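Local coordinates for putative yopH targeting protein (Yersinia pestis, PDB 4GF3) that probably acts as a type III secretion chaperone of the CesT family that binds the effector YopH and helps target it for export, at residues H27-V30 with W36-H39; V30-I35 with S107-L112; I79-D84 with V113-T118. All coordinates share one frame; numbering follows the deposited sequence.

Contact 1 of 3, residues H27-V30 with W36-H39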
loop_
_atom_site.group_PDB
_atom_site.type_symbol
_atom_site.label_atom_id
_atom_site.label_comp_id
_atom_site.label_asym_id
_atom_site.label_seq_id
_atom_site.Cartn_x
_atom_site.Cartn_y
_atom_site.Cartn_z
ATOM N N HIS A 27 -3.851 -8.727 7.910
ATOM C CA HIS A 27 -2.778 -8.381 6.992
ATOM C C HIS A 27 -3.054 -9.095 5.682
ATOM O O HIS A 27 -3.271 -10.317 5.653
ATOM C CB HIS A 27 -1.404 -8.786 7.486
ATOM C CG HIS A 27 -1.064 -8.248 8.831
ATOM N ND1 HIS A 27 0.038 -8.677 9.550
ATOM C CD2 HIS A 27 -1.709 -7.349 9.624
ATOM C CE1 HIS A 27 0.071 -8.044 10.710
ATOM N NE2 HIS A 27 -0.962 -7.209 10.767
ATOM N N GLY A 28 -3.079 -8.310 4.639
ATOM C CA GLY A 28 -3.347 -8.791 3.269
ATOM C C GLY A 28 -2.278 -8.235 2.328
ATOM O O GLY A 28 -1.506 -7.335 2.697
ATOM N N ALA A 29 -2.238 -8.753 1.084
ATOM C CA ALA A 29 -1.228 -8.302 0.123
ATOM C C ALA A 29 -1.681 -8.515 -1.336
ATOM O O ALA A 29 -2.384 -9.474 -1.644
ATOM C CB ALA A 29 0.134 -9.017 0.388
ATOM N N VAL A 30 -1.174 -7.637 -2.201
ATOM C CA VAL A 30 -1.313 -7.751 -3.587
ATOM C C VAL A 30 0.110 -7.750 -4.154
ATOM O O VAL A 30 0.903 -6.842 -3.826
ATOM C CB VAL A 30 -2.155 -6.559 -4.105
ATOM C CG1 VAL A 30 -2.218 -6.576 -5.620
ATOM C CG2 VAL A 30 -3.583 -6.715 -3.584
ATOM N N TRP A 36 6.596 -6.525 -7.060
ATOM C CA TRP A 36 6.296 -5.616 -6.017
ATOM C C TRP A 36 5.123 -6.147 -5.181
ATOM O O TRP A 36 4.171 -6.734 -5.692
ATOM C CB TRP A 36 5.806 -4.265 -6.533
ATOM C CG TRP A 36 6.699 -3.431 -7.415
ATOM C CD1 TRP A 36 6.349 -2.924 -8.647
ATOM C CD2 TRP A 36 7.980 -2.870 -7.105
ATOM N NE1 TRP A 36 7.349 -2.126 -9.130
ATOM C CE2 TRP A 36 8.367 -2.082 -8.218
ATOM C CE3 TRP A 36 8.855 -2.996 -6.036
ATOM C CZ2 TRP A 36 9.588 -1.412 -8.283
ATOM C CZ3 TRP A 36 10.071 -2.344 -6.103
ATOM C CH2 TRP A 36 10.433 -1.568 -7.234
ATOM N N VAL A 37 5.127 -5.784 -3.916
ATOM C CA VAL A 37 4.048 -6.198 -3.020
ATOM C C VAL A 37 3.556 -5.018 -2.216
ATOM O O VAL A 37 4.315 -4.365 -1.500
ATOM C CB VAL A 37 4.523 -7.365 -2.075
ATOM C CG1 VAL A 37 3.401 -7.749 -1.154
ATOM C CG2 VAL A 37 4.962 -8.558 -2.870
ATOM N N VAL A 38 2.249 -4.734 -2.320
ATOM C CA VAL A 38 1.626 -3.747 -1.536
ATOM C C VAL A 38 0.892 -4.508 -0.458
ATOM O O VAL A 38 0.055 -5.362 -0.704
ATOM C CB VAL A 38 0.635 -2.870 -2.340
ATOM C CG1 VAL A 38 -0.204 -2.033 -1.425
ATOM C CG2 VAL A 38 1.372 -1.887 -3.270
ATOM N N HIS A 39 1.208 -4.146 0.764
ATOM C CA HIS A 39 0.614 -4.738 1.972
ATOM C C HIS A 39 -0.479 -3.847 2.524
ATOM O O HIS A 39 -0.402 -2.607 2.485
ATOM C CB HIS A 39 1.695 -4.878 3.039
ATOM C CG HIS A 39 2.798 -5.789 2.645
ATOM N ND1 HIS A 39 2.692 -7.159 2.737
ATOM C CD2 HIS A 39 4.022 -5.537 2.112
ATOM C CE1 HIS A 39 3.811 -7.702 2.307
ATOM N NE2 HIS A 39 4.613 -6.734 1.904
HETATM O O HOH W 1 0.790 -8.166 4.502
#
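The carbonyl oxygen of Val-30 takes a hydrogen bond and a weaker CA-H...O contact from the facing strand: Val-38 N donates to Val-30 O at 2.9 Å, and Val-37 CA approaches the same oxygen at 3.3 Å. Val-30 N returns a nearly straight bond to Val-38 O (3.0 Å, 165° at the hydrogen), making Val-30 and Val-38 the hydrogen-bonded pair of an antiparallel β-hairpin. Ala-29 and His-39 form the adjacent non-hydrogen-bonded pair. Here the Ala-29 methyl approaches the imidazole obliquely, CB lying 3.9 Å from His-39 ND1, and also meets Val-37 CG1 at 3.8 Å. CG1 lies opposite the Val-37 backbone N (chi1 179°), hence next to the carbonyl carbon, which carries it over one face of the His-39 ring toward the rim. A water spans the strands, donating to Gly-28 O at 3.0 Å and bonding His-39 ND1 at 2.8 Å; NE2 is held by an acidic side chain of another protein's chain, so both ring nitrogens have partners. The Ala-29, Val-37, His-39 face packs on that chain and the Val-30, Val-38 face on Leu-109 and Leu-112 of helix 102-118; Val-30 also reaches the other protein. Beyond His-39, Phe-51 continues the sheet into strand 47-56.

Contact 2 of 3, residues V30-I35 with S107-L112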
loop_
_atom_site.group_PDB
_atom_site.type_symbol
_atom_site.label_atom_id
_atom_site.label_comp_id
_atom_site.label_asym_id
_atom_site.label_seq_id
_atom_site.Cartn_x
_atom_site.Cartn_y
_atom_site.Cartn_z
ATOM N N VAL A 30 -1.174 -7.637 -2.201
ATOM C CA VAL A 30 -1.313 -7.751 -3.587
ATOM C C VAL A 30 0.110 -7.750 -4.154
ATOM O O VAL A 30 0.903 -6.842 -3.826
ATOM C CB VAL A 30 -2.155 -6.559 -4.105
ATOM C CG1 VAL A 30 -2.218 -6.576 -5.620
ATOM C CG2 VAL A 30 -3.583 -6.715 -3.584
ATOM N N THR A 31 0.387 -8.695 -5.074
ATOM C CA THR A 31 1.607 -8.737 -5.839
ATOM C C THR A 31 1.399 -8.072 -7.198
ATOM O O THR A 31 0.437 -8.400 -7.933
ATOM C CB THR A 31 2.124 -10.188 -5.980
ATOM O OG1 THR A 31 2.513 -10.658 -4.668
ATOM C CG2 THR A 31 3.322 -10.270 -6.902
ATOM N N ILE A 32 2.323 -7.171 -7.509
ATOM C CA ILE A 32 2.270 -6.339 -8.683
ATOM C C ILE A 32 3.445 -6.609 -9.629
ATOM O O ILE A 32 4.623 -6.441 -9.270
ATOM C CB ILE A 32 2.204 -4.854 -8.328
ATOM C CG1 ILE A 32 0.935 -4.559 -7.522
ATOM C CG2 ILE A 32 2.264 -4.032 -9.617
ATOM C CD1 ILE A 32 1.210 -3.937 -6.210
ATOM N N ASP A 33 3.093 -6.987 -10.841
ATOM C CA ASP A 33 4.054 -7.346 -11.894
ATOM C C ASP A 33 5.073 -8.390 -11.378
ATOM O O ASP A 33 6.304 -8.333 -11.681
ATOM C CB ASP A 33 4.741 -6.094 -12.451
ATOM C CG ASP A 33 3.769 -5.201 -13.266
ATOM O OD1 ASP A 33 2.780 -5.740 -13.796
ATOM O OD2 ASP A 33 4.033 -3.966 -13.352
ATOM N N LYS A 34 4.511 -9.347 -10.625
ATOM C CA LYS A 34 5.236 -10.478 -10.051
ATOM C C LYS A 34 6.247 -10.094 -9.006
ATOM O O LYS A 34 6.698 -10.989 -8.307
ATOM C CB LYS A 34 6.001 -11.282 -11.133
ATOM C CG LYS A 34 5.254 -11.614 -12.397
ATOM C CD LYS A 34 4.105 -12.537 -12.124
ATOM C CE LYS A 34 3.393 -12.913 -13.375
ATOM N NZ LYS A 34 2.381 -13.921 -12.952
ATOM N N ILE A 35 6.639 -8.827 -8.885
ATOM C CA ILE A 35 7.758 -8.490 -7.995
ATOM C C ILE A 35 7.447 -7.525 -6.853
ATOM O O ILE A 35 8.032 -7.635 -5.784
ATOM C CB ILE A 35 9.047 -8.023 -8.741
ATOM C CG1 ILE A 35 8.900 -6.616 -9.339
ATOM C CG2 ILE A 35 9.536 -9.077 -9.763
ATOM C CD1 ILE A 35 10.090 -5.690 -9.057
ATOM N N SER A 107 -6.256 3.847 -6.107
ATOM C CA SER A 107 -5.356 4.989 -6.427
ATOM C C SER A 107 -4.097 4.989 -5.591
ATOM O O SER A 107 -3.012 5.312 -6.088
ATOM C CB SER A 107 -6.022 6.368 -6.227
ATOM O OG SER A 107 -7.058 6.528 -7.130
ATOM N N VAL A 108 -4.241 4.698 -4.309
ATOM C CA VAL A 108 -3.086 4.519 -3.408
ATOM C C VAL A 108 -2.150 3.445 -3.928
ATOM O O VAL A 108 -0.944 3.624 -4.041
ATOM C CB VAL A 108 -3.550 4.193 -1.959
ATOM C CG1 VAL A 108 -2.394 3.779 -1.076
ATOM C CG2 VAL A 108 -4.183 5.431 -1.360
ATOM N N LEU A 109 -2.740 2.333 -4.320
ATOM C CA LEU A 109 -1.921 1.236 -4.809
ATOM C C LEU A 109 -1.095 1.661 -6.048
ATOM O O LEU A 109 0.131 1.424 -6.175
ATOM C CB LEU A 109 -2.811 0.034 -5.086
ATOM C CG LEU A 109 -2.029 -1.206 -5.576
ATOM C CD1 LEU A 109 -2.670 -2.494 -5.090
ATOM C CD2 LEU A 109 -1.911 -1.219 -7.079
ATOM N N THR A 110 -1.779 2.280 -6.980
ATOM C CA THR A 110 -1.103 2.711 -8.229
ATOM C C THR A 110 -0.091 3.837 -7.949
ATOM O O THR A 110 0.933 3.924 -8.594
ATOM C CB THR A 110 -2.102 3.087 -9.349
ATOM O OG1 THR A 110 -3.045 4.054 -8.883
ATOM C CG2 THR A 110 -2.851 1.908 -9.768
ATOM N N SER A 111 -0.362 4.677 -6.976
ATOM C CA SER A 111 0.583 5.763 -6.598
ATOM C C SER A 111 1.823 5.221 -5.889
ATOM O O SER A 111 2.950 5.698 -6.107
ATOM C CB SER A 111 -0.112 6.784 -5.715
ATOM O OG SER A 111 -1.074 7.486 -6.486
ATOM N N LEU A 112 1.599 4.213 -5.063
ATOM C CA LEU A 112 2.704 3.534 -4.371
ATOM C C LEU A 112 3.658 2.964 -5.400
ATOM O O LEU A 112 4.884 3.213 -5.364
ATOM C CB LEU A 112 2.154 2.404 -3.473
ATOM C CG LEU A 112 1.509 2.790 -2.161
ATOM C CD1 LEU A 112 0.815 1.650 -1.421
ATOM C CD2 LEU A 112 2.495 3.463 -1.214
#
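Leu-109 carries this contact with both of its methyl groups, which meet two residues of the edge strand. CD1 lies 4.1 Å from Val-30 CG1, and both leucine methyls border Ile-32 CD1, with Leu-109 CD2 marginally the nearer at 4.2 Å; Val-30 and Ile-32 are alternate residues that project from the same face of the sheet. With CG placed anti to the backbone N (chi1 -178°), the Leu-109 side chain extends across to the strand. It needs that length, because even the closest pair of alpha carbons, Val-30 CA and Leu-109 CA, is 9.1 Å apart. The Val-30 and Leu-109 side chains cross at about a right angle, and the touch is made by single methyls. Ile-32 bridges its gap with the long branch, ending in CD1. The interface is wholly apolar and modest, burying about 104 Å², and all three residues are buried.

Within each segment, backbone and hydroxyl bonds fix the turn and the helix. Past Ile-32 the chain reverses through Asp-33 and Lys-34, whose positive phi values suit a type I' turn, closed by Ile-35 N donating to Ile-32 O at 3.1 Å. In the helix, Ser-107 O accepts both the backbone N and the hydroxyl of Ser-111, each at 2.9 Å and from opposite faces of the carbonyl plane.

Thr-31 and Ile-32 also pair with an antiparallel strand of another protein's chain, extending the sheet beyond this edge, and Lys-34 makes a salt bridge to that chain. Within the subunit, helix 102-118 lies across the sheet: Leu-109 covers strand 28-32, while Leu-112 rests on Val-38 of strand 36-42, on Ala-50 and Met-52 of strand 47-56, and on Leu-91 of strand 88-96.

Contact 3 of 3, residues I79-D84 with V113-T118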
loop_
_atom_site.group_PDB
_atom_site.type_symbol
_atom_site.label_atom_id
_atom_site.label_comp_id
_atom_site.label_asym_id
_atom_site.label_seq_id
_atom_site.Cartn_x
_atom_site.Cartn_y
_atom_site.Cartn_z
ATOM N N ILE A 79 0.993 9.711 -0.180
ATOM C CA ILE A 79 2.062 8.730 -0.078
ATOM C C ILE A 79 3.235 9.328 0.701
ATOM O O ILE A 79 3.775 10.381 0.308
ATOM C CB ILE A 79 2.595 8.327 -1.467
ATOM C CG1 ILE A 79 1.502 7.738 -2.382
ATOM C CG2 ILE A 79 3.737 7.345 -1.305
ATOM C CD1 ILE A 79 0.629 6.671 -1.734
ATOM N N ARG A 80 3.630 8.680 1.780
ATOM C CA ARG A 80 4.743 9.096 2.574
ATOM C C ARG A 80 5.875 8.079 2.421
ATOM O O ARG A 80 5.634 6.900 2.092
ATOM C CB ARG A 80 4.355 9.176 4.033
ATOM C CG ARG A 80 3.093 10.029 4.280
ATOM C CD ARG A 80 3.335 11.487 3.921
ATOM N NE ARG A 80 2.275 12.373 4.403
ATOM C CZ ARG A 80 2.251 13.663 4.123
ATOM N NH1 ARG A 80 3.207 14.201 3.316
ATOM N NH2 ARG A 80 1.275 14.435 4.597
ATOM N N CYS A 81 7.075 8.496 2.825
ATOM C CA CYS A 81 8.291 7.677 2.561
ATOM C C CYS A 81 9.141 7.639 3.784
ATOM O O CYS A 81 9.469 8.677 4.323
ATOM C CB CYS A 81 9.099 8.207 1.391
ATOM S SG CYS A 81 8.170 8.637 -0.125
ATOM N N ALA A 82 9.454 6.437 4.238
ATOM C CA ALA A 82 10.400 6.171 5.306
ATOM C C ALA A 82 11.627 5.457 4.719
ATOM O O ALA A 82 11.590 4.925 3.613
ATOM C CB ALA A 82 9.790 5.262 6.366
ATOM N N LEU A 83 12.679 5.364 5.507
ATOM C CA LEU A 83 13.759 4.446 5.171
ATOM C C LEU A 83 13.839 3.347 6.178
ATOM O O LEU A 83 13.823 3.573 7.412
ATOM C CB LEU A 83 15.123 5.145 5.134
ATOM C CG LEU A 83 15.313 6.182 4.045
ATOM C CD1 LEU A 83 16.573 6.950 4.371
ATOM C CD2 LEU A 83 15.442 5.551 2.676
ATOM N N ASP A 84 14.031 2.164 5.660
ATOM C CA ASP A 84 14.361 1.054 6.501
ATOM C C ASP A 84 15.826 0.955 6.841
ATOM O O ASP A 84 16.670 1.794 6.462
ATOM C CB ASP A 84 13.752 -0.223 5.950
ATOM C CG ASP A 84 14.592 -0.875 4.865
ATOM O OD1 ASP A 84 15.745 -0.487 4.572
ATOM O OD2 ASP A 84 14.007 -1.745 4.248
ATOM N N VAL A 113 3.077 2.204 -6.353
ATOM C CA VAL A 113 3.848 1.577 -7.424
ATOM C C VAL A 113 4.561 2.625 -8.256
ATOM O O VAL A 113 5.740 2.479 -8.590
ATOM C CB VAL A 113 2.938 0.643 -8.288
ATOM C CG1 VAL A 113 3.634 0.245 -9.577
ATOM C CG2 VAL A 113 2.561 -0.582 -7.444
ATOM N N ASP A 114 3.867 3.701 -8.592
ATOM C CA ASP A 114 4.502 4.757 -9.396
ATOM C C ASP A 114 5.692 5.431 -8.674
ATOM O O ASP A 114 6.695 5.778 -9.296
ATOM C CB ASP A 114 3.465 5.838 -9.782
ATOM C CG ASP A 114 2.546 5.431 -10.962
ATOM O OD1 ASP A 114 2.913 4.607 -11.819
ATOM O OD2 ASP A 114 1.441 6.003 -11.045
ATOM N N LYS A 115 5.562 5.625 -7.376
ATOM C CA LYS A 115 6.614 6.239 -6.533
ATOM C C LYS A 115 7.823 5.342 -6.499
ATOM O O LYS A 115 8.938 5.828 -6.706
ATOM C CB LYS A 115 6.123 6.515 -5.118
ATOM C CG LYS A 115 7.010 7.436 -4.240
ATOM C CD LYS A 115 7.322 8.803 -4.835
ATOM C CE LYS A 115 8.082 9.694 -3.870
ATOM N NZ LYS A 115 8.299 11.085 -4.370
ATOM N N ALA A 116 7.579 4.041 -6.336
ATOM C CA ALA A 116 8.625 3.054 -6.363
ATOM C C ALA A 116 9.442 3.079 -7.670
ATOM O O ALA A 116 10.665 3.139 -7.659
ATOM C CB ALA A 116 8.017 1.712 -6.090
ATOM N N VAL A 117 8.735 3.101 -8.794
ATOM C CA VAL A 117 9.339 3.307 -10.090
ATOM C C VAL A 117 10.098 4.659 -10.151
ATOM O O VAL A 117 11.291 4.654 -10.418
ATOM C CB VAL A 117 8.275 3.179 -11.212
ATOM C CG1 VAL A 117 8.869 3.588 -12.541
ATOM C CG2 VAL A 117 7.703 1.760 -11.241
ATOM N N THR A 118 9.443 5.782 -9.867
ATOM C CA THR A 118 10.109 7.081 -9.869
ATOM C C THR A 118 11.376 7.137 -8.989
ATOM O O THR A 118 12.349 7.769 -9.366
ATOM C CB THR A 118 9.200 8.301 -9.494
ATOM O OG1 THR A 118 8.954 8.346 -8.089
ATOM C CG2 THR A 118 7.894 8.313 -10.286
#
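Lys-115 leaves its helix with CG anti to the backbone N (chi1 -167°), bends at chi2 (55°) and then runs extended, a course that lays its aliphatic chain against Ile-79 and Cys-81. Cys-81 answers from the strand with SG set beside its own backbone N (chi1 -47°). This is the helix-on-sheet packing of the α+β CesT-type chaperone fold, in which helix 102-118 lies across an antiparallel sheet; here its C-terminal part meets the edge strand 80-83. The lysine touches at two levels. Near its root, CG faces the Ile-79 CG2 methyl at a loose 4.4 Å; farther out, CE comes within 3.9 Å of Cys-81 SG. Both are van der Waals approaches, and Lys-115 takes part here through its methylenes. Ile-79 and Cys-81 both set out toward the helix, whereas the intervening Arg-80 points away, the alternation of an extended chain. Leu-91 of strand 88-96 and Ile-66 of helix 60-68 touch both Cys-81 and Lys-115, so the pair shares its surroundings with helix 60-68. In the last helical turn the hydroxyl of Thr-118 curls back on the same lysine, with Thr-118 OG1 donating to Lys-115 O at 2.9 Å.

In the fold
From the N terminus, contact 1 comes first and closes the short hairpin of strands 28-32 and 36-42. Contact 2 starts from the same strand, sharing Val-30, but closes a much longer loop of 71 residues. Contact 3 opens inside this loop, at strand 80-83, and ends farther along helix 102-118, so contacts 2 and 3 cross, while contacts 1 and 3 follow in series. The one helix therefore ties together both outermost strands of this chain's sheet, 28-32 and 80-83. Direct packing joins the contacts: Val-38 on Ile-32 between 1 and 2, Leu-112 on Ile-79 between 2 and 3, and Trp-36 on Ala-116 between 1 and 3.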